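Local coordinates for hypothetical protein Atu0636 (Agrobacterium tumefaciens, PDB 2OZV) that is of unproven function but probably transfers a methyl group from S-adenosylmethionine, perhaps to an oxygen of its substrate, at residues S30-D35 with A56-A61; V119-P124 with G164-I169. One frame throughout, in Å; residues are numbered along the deposited sequence. Where two conformers were deposited one is given.

Interaction 1: S30-D35 with A56-A61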
loop_
_atom_site.group_PDB
_atom_site.type_symbol
_atom_site.label_atom_id
_atom_site.label_comp_id
_atom_site.label_asym_id
_atom_site.label_seq_id
_atom_site.Cartn_x
_atom_site.Cartn_y
_atom_site.Cartn_z
ATOM N N SER B 30 -0.994 -20.155 -1.368
ATOM C CA SER B 30 0.000 -20.255 -0.303
ATOM C C SER B 30 -0.431 -19.494 0.954
ATOM O O SER B 30 0.118 -19.724 2.025
ATOM C CB SER B 30 1.367 -19.759 -0.789
ATOM O OG SER B 30 1.407 -18.370 -0.803
ATOM N N LEU B 31 -1.395 -18.582 0.820
ATOM C CA LEU B 31 -1.902 -17.821 1.979
ATOM C C LEU B 31 -2.726 -18.641 2.979
ATOM O O LEU B 31 -2.959 -18.194 4.097
ATOM C CB LEU B 31 -2.748 -16.645 1.485
ATOM C CG LEU B 31 -1.952 -15.639 0.639
ATOM C CD1 LEU B 31 -2.864 -14.546 0.059
ATOM C CD2 LEU B 31 -0.852 -14.970 1.536
ATOM N N VAL B 32 -3.189 -19.816 2.558
ATOM C CA VAL B 32 -3.945 -20.671 3.475
ATOM C C VAL B 32 -2.950 -21.502 4.283
ATOM O O VAL B 32 -2.484 -22.540 3.830
ATOM C CB VAL B 32 -4.939 -21.586 2.719
ATOM C CG1 VAL B 32 -5.776 -22.420 3.688
ATOM C CG2 VAL B 32 -5.851 -20.727 1.812
ATOM N N ALA B 33 -2.621 -21.002 5.470
ATOM C CA ALA B 33 -1.656 -21.657 6.358
ATOM C C ALA B 33 -2.416 -22.258 7.531
ATOM O O ALA B 33 -2.479 -21.668 8.594
ATOM C CB ALA B 33 -0.600 -20.636 6.858
ATOM N N ASP B 34 -2.974 -23.442 7.343
ATOM C CA ASP B 34 -3.941 -23.996 8.271
ATOM C C ASP B 34 -3.788 -25.503 8.169
ATOM O O ASP B 34 -3.893 -26.064 7.069
ATOM C CB ASP B 34 -5.352 -23.569 7.824
ATOM C CG ASP B 34 -6.449 -23.877 8.858
ATOM O OD1 ASP B 34 -6.298 -24.792 9.706
ATOM O OD2 ASP B 34 -7.486 -23.180 8.813
ATOM N N ASP B 35 -3.535 -26.159 9.300
ATOM C CA ASP B 35 -3.361 -27.611 9.263
ATOM C C ASP B 35 -4.565 -28.400 9.798
ATOM O O ASP B 35 -4.483 -29.617 9.980
ATOM C CB ASP B 35 -2.039 -28.028 9.927
ATOM C CG ASP B 35 -0.807 -27.483 9.191
ATOM O OD1 ASP B 35 -0.809 -27.387 7.933
ATOM O OD2 ASP B 35 0.173 -27.153 9.885
ATOM N N ALA B 56 -4.111 -29.586 -3.045
ATOM C CA ALA B 56 -2.935 -30.412 -3.321
ATOM C C ALA B 56 -1.968 -30.401 -2.131
ATOM O O ALA B 56 -1.378 -31.432 -1.804
ATOM C CB ALA B 56 -2.228 -29.947 -4.600
ATOM N N ARG B 57 -1.822 -29.241 -1.492
ATOM C CA ARG B 57 -0.888 -29.064 -0.376
ATOM C C ARG B 57 -1.488 -29.494 0.982
ATOM O O ARG B 57 -0.801 -30.076 1.831
ATOM C CB ARG B 57 -0.449 -27.591 -0.306
ATOM C CG ARG B 57 0.547 -27.300 0.829
ATOM C CD ARG B 57 1.115 -25.877 0.760
ATOM N NE ARG B 57 0.046 -24.886 0.605
ATOM C CZ ARG B 57 -0.652 -24.341 1.603
ATOM N NH1 ARG B 57 -0.381 -24.680 2.866
ATOM N NH2 ARG B 57 -1.621 -23.467 1.334
ATOM N N LEU B 58 -2.774 -29.223 1.165
ATOM C CA LEU B 58 -3.445 -29.428 2.437
ATOM C C LEU B 58 -4.414 -30.607 2.374
ATOM O O LEU B 58 -5.558 -30.467 1.912
ATOM C CB LEU B 58 -4.175 -28.160 2.861
ATOM C CG LEU B 58 -3.288 -26.971 3.219
ATOM C CD1 LEU B 58 -4.189 -25.796 3.608
ATOM C CD2 LEU B 58 -2.287 -27.314 4.371
ATOM N N GLU B 59 -3.956 -31.766 2.848
ATOM C CA GLU B 59 -4.723 -32.995 2.690
ATOM C C GLU B 59 -6.077 -32.970 3.388
ATOM O O GLU B 59 -6.985 -33.675 2.979
ATOM C CB GLU B 59 -3.890 -34.225 3.106
ATOM C CG GLU B 59 -2.895 -34.564 2.009
ATOM C CD GLU B 59 -1.922 -35.654 2.391
ATOM O OE1 GLU B 59 -0.996 -35.374 3.191
ATOM O OE2 GLU B 59 -2.076 -36.780 1.876
ATOM N N LYS B 60 -6.186 -32.154 4.430
ATOM C CA LYS B 60 -7.391 -32.067 5.236
ATOM C C LYS B 60 -8.372 -30.977 4.761
ATOM O O LYS B 60 -9.443 -30.816 5.347
ATOM C CB LYS B 60 -7.021 -31.806 6.704
ATOM C CG LYS B 60 -6.281 -32.959 7.400
ATOM C CD LYS B 60 -6.142 -32.645 8.896
ATOM C CE LYS B 60 -5.834 -33.884 9.688
ATOM N NZ LYS B 60 -4.363 -34.033 9.885
ATOM N N ALA B 61 -8.004 -30.222 3.731
ATOM C CA ALA B 61 -8.865 -29.146 3.275
ATOM C C ALA B 61 -10.011 -29.666 2.421
ATOM O O ALA B 61 -9.844 -30.575 1.619
ATOM C CB ALA B 61 -8.058 -28.131 2.459
#
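The guanidinium of R57 meets the backbone carbonyl of V32 where, in this Rossmann-like methyltransferase fold, the loop leading into strand 38-42 passes the C-terminal end of helix 49-57. Both terminal nitrogens of R57 converge end-on on one oxygen, V32 O: NH2 at 2.8 Å with the straighter bond (156° at hydrogen), NH1 at 3.2 Å and more bent. The oxygen lies at the edge of the guanidinium, in its plane. The R57 chain runs extended until it bends at chi3 (49°), which swings this edge onto the loop; NH2 also makes a weak hydrogen bond to A29 O. L58, just past the helix, points into the loop beside R57. Its CD1 packs obliquely on CG1 of V32 at 3.7 Å, the valine branch that stands anti to the backbone N (chi1 -177°). The two methyls of L58 also share the backbone oxygen of D34, with CD2 at 3.4 Å from D34 O. L58 then opens a type I turn closed by A61 N on L58 O (3.1 Å). From that turn the aliphatic chain of K60 reaches back, bringing its CD to 3.6 Å from the backbone O of D35.

Interaction 2: V119-P124 with G164-I169; sequences VIMNPP and GQLSLI
The side-chain amide of N122 carries CG2 of I169 almost squarely over one face, 3.5 Å from N122 CG; the two side chains run alongside each other and point the same way. They lie at the C-terminal ends of neighbouring parallel strands, 116-121 and 164-170, in the central sheet of a Rossmann-like methyltransferase fold. N122, P123 and P124 begin an Asn-Pro-Pro-Tyr sequence, a signature found at the active site of many related methyltransferases, so a similar place is probable here. The other amide, that of Q165, presents NE2 to S167 OG at 2.9 Å, the hydroxyl tilted 18° from the amide plane.

Between the strands, V119 N bonds Q165 O and V119 O accepts S167 N (2.9 Å), then M121 N bonds S167 O and M121 O accepts I169 N (3.2 Å). V119, M121, L166 and L168 share the face covered by helix 148-159, which meets V119 and M121. Selenomethionine M121 has CG wedged between its backbone N and carbonyl carbon (chi1 61°), which lays CG on L168 CB at 3.5 Å; the bend at chi3 then turns CE back toward the strand start, to 3.6 Å from L166 CD1. On the other face CG2 of I120 packs on CB of S167, with L28 of helix 24-30 against both side chains. Where strand 116-121 ends, water 1 joins the two segments, hydrogen-bonded to P123 O and to I169 O, the latter at 2.9 Å.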
loop_
_atom_site.group_PDB
_atom_site.type_symbol
_atom_site.label_atom_id
_atom_site.label_comp_id
_atom_site.label_asym_id
_atom_site.label_seq_id
_atom_site.Cartn_x
_atom_site.Cartn_y
_atom_site.Cartn_z
ATOM N N VAL B 119 -11.853 -17.871 2.789
ATOM C CA VAL B 119 -12.338 -17.531 1.461
ATOM C C VAL B 119 -11.176 -16.918 0.689
ATOM O O VAL B 119 -10.515 -16.015 1.197
ATOM C CB VAL B 119 -13.517 -16.531 1.495
ATOM C CG1 VAL B 119 -13.988 -16.213 0.096
ATOM C CG2 VAL B 119 -14.693 -17.147 2.331
ATOM N N ILE B 120 -10.925 -17.465 -0.486
ATOM C CA ILE B 120 -9.870 -16.970 -1.356
ATOM C C ILE B 120 -10.398 -16.401 -2.657
ATOM O O ILE B 120 -11.403 -16.879 -3.221
ATOM C CB ILE B 120 -8.763 -18.051 -1.589
ATOM C CG1 ILE B 120 -9.200 -19.142 -2.578
ATOM C CG2 ILE B 120 -8.341 -18.697 -0.233
ATOM C CD1 ILE B 120 -8.113 -20.245 -2.794
HETATM N N MSE B 121 -9.709 -15.385 -3.195
HETATM C CA MSE B 121 -10.226 -14.757 -4.405
HETATM C C MSE B 121 -9.125 -14.070 -5.203
HETATM O O MSE B 121 -8.156 -13.543 -4.639
HETATM C CB MSE B 121 -11.328 -13.723 -4.058
HETATM C CG MSE B 121 -10.804 -12.591 -3.172
HETATM SE SE MSE B 121 -12.283 -11.306 -2.776
HETATM C CE MSE B 121 -13.479 -12.397 -1.761
ATOM N N ASN B 122 -9.311 -14.070 -6.517
ATOM C CA ASN B 122 -8.482 -13.327 -7.451
ATOM C C ASN B 122 -9.422 -12.708 -8.487
ATOM O O ASN B 122 -9.556 -13.257 -9.586
ATOM C CB ASN B 122 -7.492 -14.258 -8.145
ATOM C CG ASN B 122 -6.585 -13.511 -9.127
ATOM O OD1 ASN B 122 -6.632 -12.286 -9.212
ATOM N ND2 ASN B 122 -5.769 -14.240 -9.827
ATOM N N PRO B 123 -10.137 -11.628 -8.113
ATOM C CA PRO B 123 -11.163 -11.143 -9.044
ATOM C C PRO B 123 -10.563 -10.603 -10.330
ATOM O O PRO B 123 -9.451 -10.080 -10.324
ATOM C CB PRO B 123 -11.881 -10.034 -8.270
ATOM C CG PRO B 123 -10.968 -9.633 -7.238
ATOM C CD PRO B 123 -10.122 -10.845 -6.863
ATOM N N PRO B 124 -11.309 -10.733 -11.433
ATOM C CA PRO B 124 -10.825 -10.378 -12.761
ATOM C C PRO B 124 -10.636 -8.870 -12.904
ATOM O O PRO B 124 -11.290 -8.101 -12.192
ATOM C CB PRO B 124 -11.955 -10.878 -13.681
ATOM C CG PRO B 124 -13.182 -10.866 -12.826
ATOM C CD PRO B 124 -12.706 -11.218 -11.443
ATOM N N GLY B 164 -12.724 -16.034 10.586
ATOM C CA GLY B 164 -12.155 -16.759 9.431
ATOM C C GLY B 164 -11.301 -15.799 8.595
ATOM O O GLY B 164 -11.363 -14.573 8.803
ATOM N N GLN B 165 -10.532 -16.346 7.664
ATOM C CA GLN B 165 -9.536 -15.565 6.957
ATOM C C GLN B 165 -9.911 -15.329 5.506
ATOM O O GLN B 165 -10.195 -16.287 4.749
ATOM C CB GLN B 165 -8.184 -16.265 7.011
ATOM C CG GLN B 165 -7.076 -15.507 6.258
ATOM C CD GLN B 165 -5.756 -16.246 6.317
ATOM O OE1 GLN B 165 -5.377 -16.794 7.375
ATOM N NE2 GLN B 165 -5.061 -16.295 5.186
ATOM N N LEU B 166 -9.895 -14.055 5.111
ATOM C CA LEU B 166 -9.977 -13.654 3.718
ATOM C C LEU B 166 -8.547 -13.636 3.133
ATOM O O LEU B 166 -7.618 -13.086 3.762
ATOM C CB LEU B 166 -10.571 -12.244 3.621
ATOM C CG LEU B 166 -10.496 -11.598 2.226
ATOM C CD1 LEU B 166 -11.403 -12.310 1.211
ATOM C CD2 LEU B 166 -10.890 -10.111 2.369
ATOM N N SER B 167 -8.362 -14.257 1.969
ATOM C CA SER B 167 -7.094 -14.166 1.236
ATOM C C SER B 167 -7.353 -13.721 -0.189
ATOM O O SER B 167 -8.283 -14.211 -0.853
ATOM C CB SER B 167 -6.343 -15.511 1.172
ATOM O OG SER B 167 -6.075 -15.983 2.489
ATOM N N LEU B 168 -6.523 -12.800 -0.683
ATOM C CA LEU B 168 -6.690 -12.368 -2.051
ATOM C C LEU B 168 -5.389 -11.957 -2.713
ATOM O O LEU B 168 -4.388 -11.643 -2.047
ATOM C CB LEU B 168 -7.715 -11.239 -2.125
ATOM C CG LEU B 168 -7.390 -9.873 -1.587
ATOM C CD1 LEU B 168 -6.559 -9.030 -2.601
ATOM C CD2 LEU B 168 -8.703 -9.115 -1.230
ATOM N N ILE B 169 -5.409 -11.992 -4.040
ATOM C CA ILE B 169 -4.310 -11.431 -4.828
ATOM C C ILE B 169 -4.916 -10.452 -5.821
ATOM O O ILE B 169 -6.014 -10.681 -6.377
ATOM C CB ILE B 169 -3.436 -12.530 -5.503
ATOM C CG1 ILE B 169 -2.184 -11.903 -6.148
ATOM C CG2 ILE B 169 -4.282 -13.380 -6.472
ATOM C CD1 ILE B 169 -1.174 -12.906 -6.667
HETATM O O HOH W 1 -7.701 -9.430 -8.444
#

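Interactions 1 and 2 follow one another along the chain, their centres about 14 Å apart, and meet through L31 and V32. L31 O probably accepts a hydrogen bond from Q165 NE2 (3.0 Å), and L31 CB packs on S167 OG, tying the loop of interaction 1 to one strand of interaction 2. V32 CG2 touches I120 CG2 at 3.8 Å, reaching the other. Interaction 1 therefore joins helix 49-57 to the sheet whose centre interaction 2 forms. M121 lies near, without touching, a glycine-rich segment after strand 38-42 that probably helps bind S-adenosylmethionine, consistent with interaction 2 lying beside the presumed cofactor site.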